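Local atomic coordinates of putative aminooxidase (Propionibacterium acnes, PDB entry 2BA9), a protein that isomerises polyunsaturated fatty acids, producing conjugated linoleic acid, and binds flavin-adenine dinucleotide in a fold related to the flavin-containing amine oxidases. Residues R87-H92 against M311-R316; A112-L117 against D159-P164. One frame throughout, in Å; residues are numbered along the deposited sequence.

Contact 1 of 2, residues R87-H92 against M311-R316; sequences RREFLH and MVYYHR
Tyr313 reaches from its own strand, 310-315, to Leu91 and Glu89 on strand 88-91. Its CG is wedged between the backbone N and the carbonyl carbon (chi1 56°), and that rotation about the CA-CB bond turns the ring across to the other strand. Along the ring, CE2 is the first atom to meet a partner: Leu91 CD1 lies 3.7 Å from Tyr313 CE2, at the ring edge and near its plane, the two side chains crossing at about a right angle. CZ is a little farther from the same methyl, and Tyr313 OH lies 3.5 Å from Leu91 CD1. Both strands belong to a mixed sheet but are not neighbours in it, because strand 295-297 runs between them; its Ser295 and Tyr297 bond to the backbone of Glu89 and Leu91, and Val298 just beyond it to Met311. A long aromatic side chain suits Tyr313, since it spans the intervening strand, and the branched Leu91 offers a methyl to the ring edge. At the tip the hydroxyl needs a polar partner. Water 2, in the plane of the ring, accepts from Tyr313 OH at 2.6 Å and donates to Glu89 OE2 at 2.7 Å. This bridge links the phenol to the carboxylate, whose plane stands 88° from that of the ring. Nearer Arg87, water 1 accepts from Arg87 N at 3.2 Å and lies 3.2 Å from His315 O.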
loop_
_atom_site.group_PDB
_atom_site.type_symbol
_atom_site.label_atom_id
_atom_site.label_comp_id
_atom_site.label_asym_id
_atom_site.label_seq_id
_atom_site.Cartn_x
_atom_site.Cartn_y
_atom_site.Cartn_z
ATOM N N ARG A 87 -13.609 3.385 -14.376
ATOM C CA ARG A 87 -13.175 3.843 -15.692
ATOM C C ARG A 87 -12.563 5.220 -15.566
ATOM O O ARG A 87 -12.800 5.921 -14.585
ATOM C CB ARG A 87 -14.287 3.778 -16.769
ATOM C CG ARG A 87 -15.712 3.333 -16.333
ATOM C CD ARG A 87 -16.462 2.449 -17.376
ATOM N NE ARG A 87 -16.122 2.673 -18.788
ATOM C CZ ARG A 87 -16.666 2.012 -19.820
ATOM N NH1 ARG A 87 -17.602 1.075 -19.622
ATOM N NH2 ARG A 87 -16.276 2.293 -21.067
ATOM N N ARG A 88 -11.757 5.590 -16.550
ATOM C CA ARG A 88 -10.897 6.757 -16.416
ATOM C C ARG A 88 -10.685 7.477 -17.739
ATOM O O ARG A 88 -10.912 6.934 -18.814
ATOM C CB ARG A 88 -9.542 6.369 -15.778
ATOM C CG ARG A 88 -8.507 5.691 -16.698
ATOM C CD ARG A 88 -8.974 4.350 -17.295
ATOM N NE ARG A 88 -7.945 3.777 -18.165
ATOM C CZ ARG A 88 -7.734 4.144 -19.430
ATOM N NH1 ARG A 88 -6.763 3.560 -20.128
ATOM N NH2 ARG A 88 -8.480 5.092 -20.007
ATOM N N GLU A 89 -10.266 8.722 -17.632
ATOM C CA GLU A 89 -9.742 9.456 -18.771
ATOM C C GLU A 89 -8.377 10.043 -18.384
ATOM O O GLU A 89 -7.941 9.942 -17.227
ATOM C CB GLU A 89 -10.719 10.541 -19.211
ATOM C CG GLU A 89 -10.781 11.745 -18.286
ATOM C CD GLU A 89 -11.968 12.654 -18.558
ATOM O OE1 GLU A 89 -12.640 12.489 -19.597
ATOM O OE2 GLU A 89 -12.232 13.539 -17.711
ATOM N N PHE A 90 -7.718 10.654 -19.360
ATOM C CA PHE A 90 -6.403 11.224 -19.154
ATOM C C PHE A 90 -6.431 12.695 -19.453
ATOM O O PHE A 90 -6.991 13.114 -20.461
ATOM C CB PHE A 90 -5.355 10.495 -19.998
ATOM C CG PHE A 90 -4.963 9.173 -19.420
ATOM C CD1 PHE A 90 -4.045 9.109 -18.384
ATOM C CD2 PHE A 90 -5.546 7.990 -19.881
ATOM C CE1 PHE A 90 -3.691 7.885 -17.813
ATOM C CE2 PHE A 90 -5.193 6.755 -19.331
ATOM C CZ PHE A 90 -4.269 6.704 -18.288
ATOM N N LEU A 91 -5.830 13.461 -18.540
ATOM C CA LEU A 91 -5.837 14.910 -18.546
ATOM C C LEU A 91 -4.412 15.421 -18.561
ATOM O O LEU A 91 -3.530 14.822 -17.958
ATOM C CB LEU A 91 -6.475 15.456 -17.260
ATOM C CG LEU A 91 -7.908 15.059 -16.923
ATOM C CD1 LEU A 91 -8.293 15.719 -15.626
ATOM C CD2 LEU A 91 -8.851 15.432 -18.066
ATOM N N HIS A 92 -4.208 16.542 -19.235
ATOM C CA HIS A 92 -2.970 17.294 -19.125
ATOM C C HIS A 92 -3.068 18.176 -17.888
ATOM O O HIS A 92 -4.131 18.326 -17.283
ATOM C CB HIS A 92 -2.703 18.118 -20.395
ATOM C CG HIS A 92 -2.211 17.302 -21.548
ATOM N ND1 HIS A 92 -1.002 16.642 -21.526
ATOM C CD2 HIS A 92 -2.751 17.055 -22.765
ATOM C CE1 HIS A 92 -0.828 16.008 -22.670
ATOM N NE2 HIS A 92 -1.877 16.236 -23.439
ATOM N N MET A 311 -2.662 14.194 -8.996
ATOM C CA MET A 311 -2.252 13.237 -10.016
ATOM C C MET A 311 -3.414 12.406 -10.563
ATOM O O MET A 311 -3.322 11.841 -11.639
ATOM C CB MET A 311 -1.197 12.302 -9.444
ATOM C CG MET A 311 -0.024 13.031 -8.822
ATOM S SD MET A 311 1.212 11.861 -8.254
ATOM C CE MET A 311 0.447 11.267 -6.750
ATOM N N VAL A 312 -4.495 12.339 -9.798
ATOM C CA VAL A 312 -5.652 11.540 -10.149
ATOM C C VAL A 312 -6.787 11.921 -9.218
ATOM O O VAL A 312 -6.559 12.392 -8.098
ATOM C CB VAL A 312 -5.370 10.017 -10.044
ATOM C CG1 VAL A 312 -4.903 9.653 -8.646
ATOM C CG2 VAL A 312 -6.612 9.193 -10.432
ATOM N N TYR A 313 -8.014 11.768 -9.709
ATOM C CA TYR A 313 -9.189 11.902 -8.855
ATOM C C TYR A 313 -10.151 10.777 -9.151
ATOM O O TYR A 313 -10.184 10.263 -10.261
ATOM C CB TYR A 313 -9.852 13.274 -8.988
ATOM C CG TYR A 313 -10.267 13.667 -10.381
ATOM C CD1 TYR A 313 -11.466 13.219 -10.934
ATOM C CD2 TYR A 313 -9.472 14.513 -11.143
ATOM C CE1 TYR A 313 -11.840 13.595 -12.212
ATOM C CE2 TYR A 313 -9.837 14.888 -12.414
ATOM C CZ TYR A 313 -11.024 14.436 -12.953
ATOM O OH TYR A 313 -11.380 14.828 -14.243
ATOM N N TYR A 314 -10.918 10.408 -8.135
ATOM C CA TYR A 314 -11.798 9.250 -8.177
ATOM C C TYR A 314 -13.286 9.610 -8.225
ATOM O O TYR A 314 -13.819 10.216 -7.289
ATOM C CB TYR A 314 -11.491 8.385 -6.955
ATOM C CG TYR A 314 -12.332 7.148 -6.762
ATOM C CD1 TYR A 314 -12.784 6.395 -7.836
ATOM C CD2 TYR A 314 -12.634 6.716 -5.487
ATOM C CE1 TYR A 314 -13.551 5.253 -7.634
ATOM C CE2 TYR A 314 -13.379 5.596 -5.271
ATOM C CZ TYR A 314 -13.845 4.862 -6.342
ATOM O OH TYR A 314 -14.574 3.735 -6.098
ATOM N N HIS A 315 -13.925 9.226 -9.335
ATOM C CA HIS A 315 -15.373 9.292 -9.554
ATOM C C HIS A 315 -16.027 7.959 -9.148
ATOM O O HIS A 315 -15.901 6.966 -9.848
ATOM C CB HIS A 315 -15.628 9.587 -11.052
ATOM C CG HIS A 315 -17.074 9.760 -11.434
ATOM N ND1 HIS A 315 -17.766 8.818 -12.165
ATOM C CD2 HIS A 315 -17.937 10.786 -11.236
ATOM C CE1 HIS A 315 -18.999 9.245 -12.385
ATOM N NE2 HIS A 315 -19.131 10.437 -11.830
ATOM N N ARG A 316 -16.747 7.946 -8.031
ATOM C CA ARG A 316 -17.203 6.674 -7.420
ATOM C C ARG A 316 -18.688 6.362 -7.646
ATOM O O ARG A 316 -19.041 5.280 -8.148
ATOM C CB ARG A 316 -16.901 6.679 -5.914
ATOM C CG ARG A 316 -17.382 5.434 -5.140
ATOM C CD ARG A 316 -16.621 5.310 -3.823
ATOM N NE ARG A 316 -17.128 4.299 -2.892
ATOM C CZ ARG A 316 -16.805 3.006 -2.910
ATOM N NH1 ARG A 316 -16.012 2.506 -3.851
ATOM N NH2 ARG A 316 -17.293 2.188 -1.986
HETATM O O HOH W 1 -14.103 5.406 -11.957
HETATM O O HOH W 2 -13.343 13.483 -15.302
#

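Contact 2 of 2, residues A112-L117 against D159-P164; sequences AAVQKL and DLWINP
Leu117 and Trp161 extend toward each other from opposite directions and meet methyl to ring. Leu117 CD2 sits over one face of the indole, 3.8 Å from the centroid of the six-membered ring and 23° off its normal, a CH-pi contact displaced toward the rim, where Trp161 CH2 is 3.6 Å from Leu117 CD2. CG of Leu117, anti to the backbone N (chi1 -177°), points the branch off the helix, with CD2 turned to the ring. Val114, one turn earlier, approaches the same indole differently: its CG2 lies at the edge, near the ring plane, 4.2 Å from Trp161 CZ3. The two residues are three apart on helix 106-122 and so share the face turned to helix 158-161, giving an apolar helix-helix interface that is continued by helix 145-151, whose Phe148 and Leu149 touch Leu117. Beside the indole, Val114 and Leu160 cross at about a right angle, with Val114 CG2 3.9 Å from Leu160 CD2. Branched aliphatic residues suit these positions, filling the space around a broad ring. The polar edge of Trp161 is satisfied elsewhere: its NE1 donates to the backbone oxygen of Leu185, which, with the Phe145 ring beside it, would limit how the indole can turn.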
loop_
_atom_site.group_PDB
_atom_site.type_symbol
_atom_site.label_atom_id
_atom_site.label_comp_id
_atom_site.label_asym_id
_atom_site.label_seq_id
_atom_site.Cartn_x
_atom_site.Cartn_y
_atom_site.Cartn_z
ATOM N N ALA A 112 6.137 -1.366 -27.765
ATOM C CA ALA A 112 7.351 -2.154 -28.017
ATOM C C ALA A 112 8.066 -2.471 -26.697
ATOM O O ALA A 112 8.386 -3.628 -26.423
ATOM C CB ALA A 112 8.273 -1.427 -28.979
ATOM N N ALA A 113 8.279 -1.441 -25.877
ATOM C CA ALA A 113 8.916 -1.588 -24.571
ATOM C C ALA A 113 8.136 -2.540 -23.652
ATOM O O ALA A 113 8.727 -3.412 -23.006
ATOM C CB ALA A 113 9.081 -0.208 -23.900
ATOM N N VAL A 114 6.817 -2.364 -23.595
ATOM C CA VAL A 114 5.954 -3.179 -22.740
ATOM C C VAL A 114 6.027 -4.668 -23.098
ATOM O O VAL A 114 6.073 -5.522 -22.202
ATOM C CB VAL A 114 4.486 -2.708 -22.834
ATOM C CG1 VAL A 114 3.529 -3.755 -22.228
ATOM C CG2 VAL A 114 4.327 -1.341 -22.172
ATOM N N GLN A 115 6.022 -4.966 -24.400
ATOM C CA GLN A 115 6.177 -6.341 -24.905
ATOM C C GLN A 115 7.576 -6.912 -24.599
ATOM O O GLN A 115 7.714 -8.067 -24.165
ATOM C CB GLN A 115 5.904 -6.370 -26.419
ATOM C CG GLN A 115 6.334 -7.666 -27.178
ATOM C CD GLN A 115 5.306 -8.809 -27.178
ATOM O OE1 GLN A 115 5.655 -9.948 -27.550
ATOM N NE2 GLN A 115 4.052 -8.523 -26.792
ATOM N N LYS A 116 8.610 -6.111 -24.846
ATOM C CA LYS A 116 9.987 -6.551 -24.602
ATOM C C LYS A 116 10.189 -6.809 -23.115
ATOM O O LYS A 116 10.803 -7.805 -22.724
ATOM C CB LYS A 116 10.995 -5.510 -25.098
ATOM C CG LYS A 116 12.423 -6.062 -25.257
ATOM C CD LYS A 116 13.414 -4.962 -25.635
ATOM C CE LYS A 116 14.784 -5.160 -24.982
ATOM N NZ LYS A 116 15.752 -4.068 -25.356
ATOM N N LEU A 117 9.662 -5.914 -22.284
ATOM C CA LEU A 117 9.743 -6.074 -20.834
ATOM C C LEU A 117 9.040 -7.347 -20.414
ATOM O O LEU A 117 9.586 -8.123 -19.636
ATOM C CB LEU A 117 9.127 -4.876 -20.100
ATOM C CG LEU A 117 9.205 -4.880 -18.565
ATOM C CD1 LEU A 117 10.641 -4.984 -18.064
ATOM C CD2 LEU A 117 8.517 -3.622 -17.996
ATOM N N ASP A 159 5.407 4.800 -19.277
ATOM C CA ASP A 159 4.136 5.472 -19.566
ATOM C C ASP A 159 2.930 4.628 -19.156
ATOM O O ASP A 159 1.917 5.162 -18.725
ATOM C CB ASP A 159 4.028 5.800 -21.061
ATOM C CG ASP A 159 4.913 6.963 -21.476
ATOM O OD1 ASP A 159 5.951 7.232 -20.822
ATOM O OD2 ASP A 159 4.551 7.616 -22.466
ATOM N N LEU A 160 3.035 3.314 -19.311
ATOM C CA LEU A 160 1.972 2.395 -18.872
ATOM C C LEU A 160 2.026 2.159 -17.359
ATOM O O LEU A 160 1.031 2.289 -16.672
ATOM C CB LEU A 160 2.073 1.044 -19.595
ATOM C CG LEU A 160 0.899 0.077 -19.355
ATOM C CD1 LEU A 160 -0.328 0.521 -20.110
ATOM C CD2 LEU A 160 1.250 -1.331 -19.743
ATOM N N TRP A 161 3.209 1.834 -16.857
ATOM C CA TRP A 161 3.405 1.453 -15.446
ATOM C C TRP A 161 3.175 2.586 -14.445
ATOM O O TRP A 161 2.829 2.342 -13.296
ATOM C CB TRP A 161 4.823 0.889 -15.253
ATOM C CG TRP A 161 4.868 -0.592 -15.082
ATOM C CD1 TRP A 161 4.890 -1.272 -13.910
ATOM C CD2 TRP A 161 4.915 -1.577 -16.121
ATOM N NE1 TRP A 161 4.940 -2.618 -14.141
ATOM C CE2 TRP A 161 4.951 -2.837 -15.495
ATOM C CE3 TRP A 161 4.914 -1.517 -17.519
ATOM C CZ2 TRP A 161 5.006 -4.029 -16.217
ATOM C CZ3 TRP A 161 4.959 -2.698 -18.235
ATOM C CH2 TRP A 161 4.997 -3.940 -17.583
ATOM N N ILE A 162 3.357 3.819 -14.893
ATOM C CA ILE A 162 3.376 4.955 -13.991
ATOM C C ILE A 162 2.001 5.303 -13.413
ATOM O O ILE A 162 1.905 5.724 -12.270
ATOM C CB ILE A 162 3.995 6.191 -14.653
ATOM C CG1 ILE A 162 4.403 7.222 -13.583
ATOM C CG2 ILE A 162 3.057 6.785 -15.703
ATOM C CD1 ILE A 162 5.181 8.387 -14.145
ATOM N N ASN A 163 0.949 5.118 -14.199
ATOM C CA ASN A 163 -0.379 5.584 -13.812
ATOM C C ASN A 163 -0.964 4.858 -12.581
ATOM O O ASN A 163 -1.485 5.506 -11.673
ATOM C CB ASN A 163 -1.315 5.518 -15.021
ATOM C CG ASN A 163 -0.809 6.336 -16.190
ATOM O OD1 ASN A 163 -0.470 7.510 -16.031
ATOM N ND2 ASN A 163 -0.749 5.726 -17.379
ATOM N N PRO A 164 -0.868 3.512 -12.524
ATOM C CA PRO A 164 -1.233 2.811 -11.288
ATOM C C PRO A 164 -0.137 2.778 -10.226
ATOM O O PRO A 164 -0.276 2.066 -9.224
ATOM C CB PRO A 164 -1.501 1.381 -11.768
ATOM C CG PRO A 164 -1.319 1.374 -13.218
ATOM C CD PRO A 164 -0.482 2.550 -13.556
#

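After the Rossmann-type strands and helix near its N terminus, the chain passes through strand 88-91, one side of contact 1, then enters helix 106-122, where contact 2 begins. An excursion of 41 residues without any strand, including helix 145-151, returns to helix 158-161 and closes contact 2. Strand 310-315 closes contact 1, with 218 residues between segments 87-92 and 311-316, so the shorter loop lies wholly within the longer one. Contact 1 ties together strands of the mixed sheet, whereas contact 2 joins two helices. Their centres are 19 Å apart, yet the two meet directly: Phe90 CE1 packs 3.7 Å from Asn163 CG, bringing the sheet against the chain just after helix 158-161.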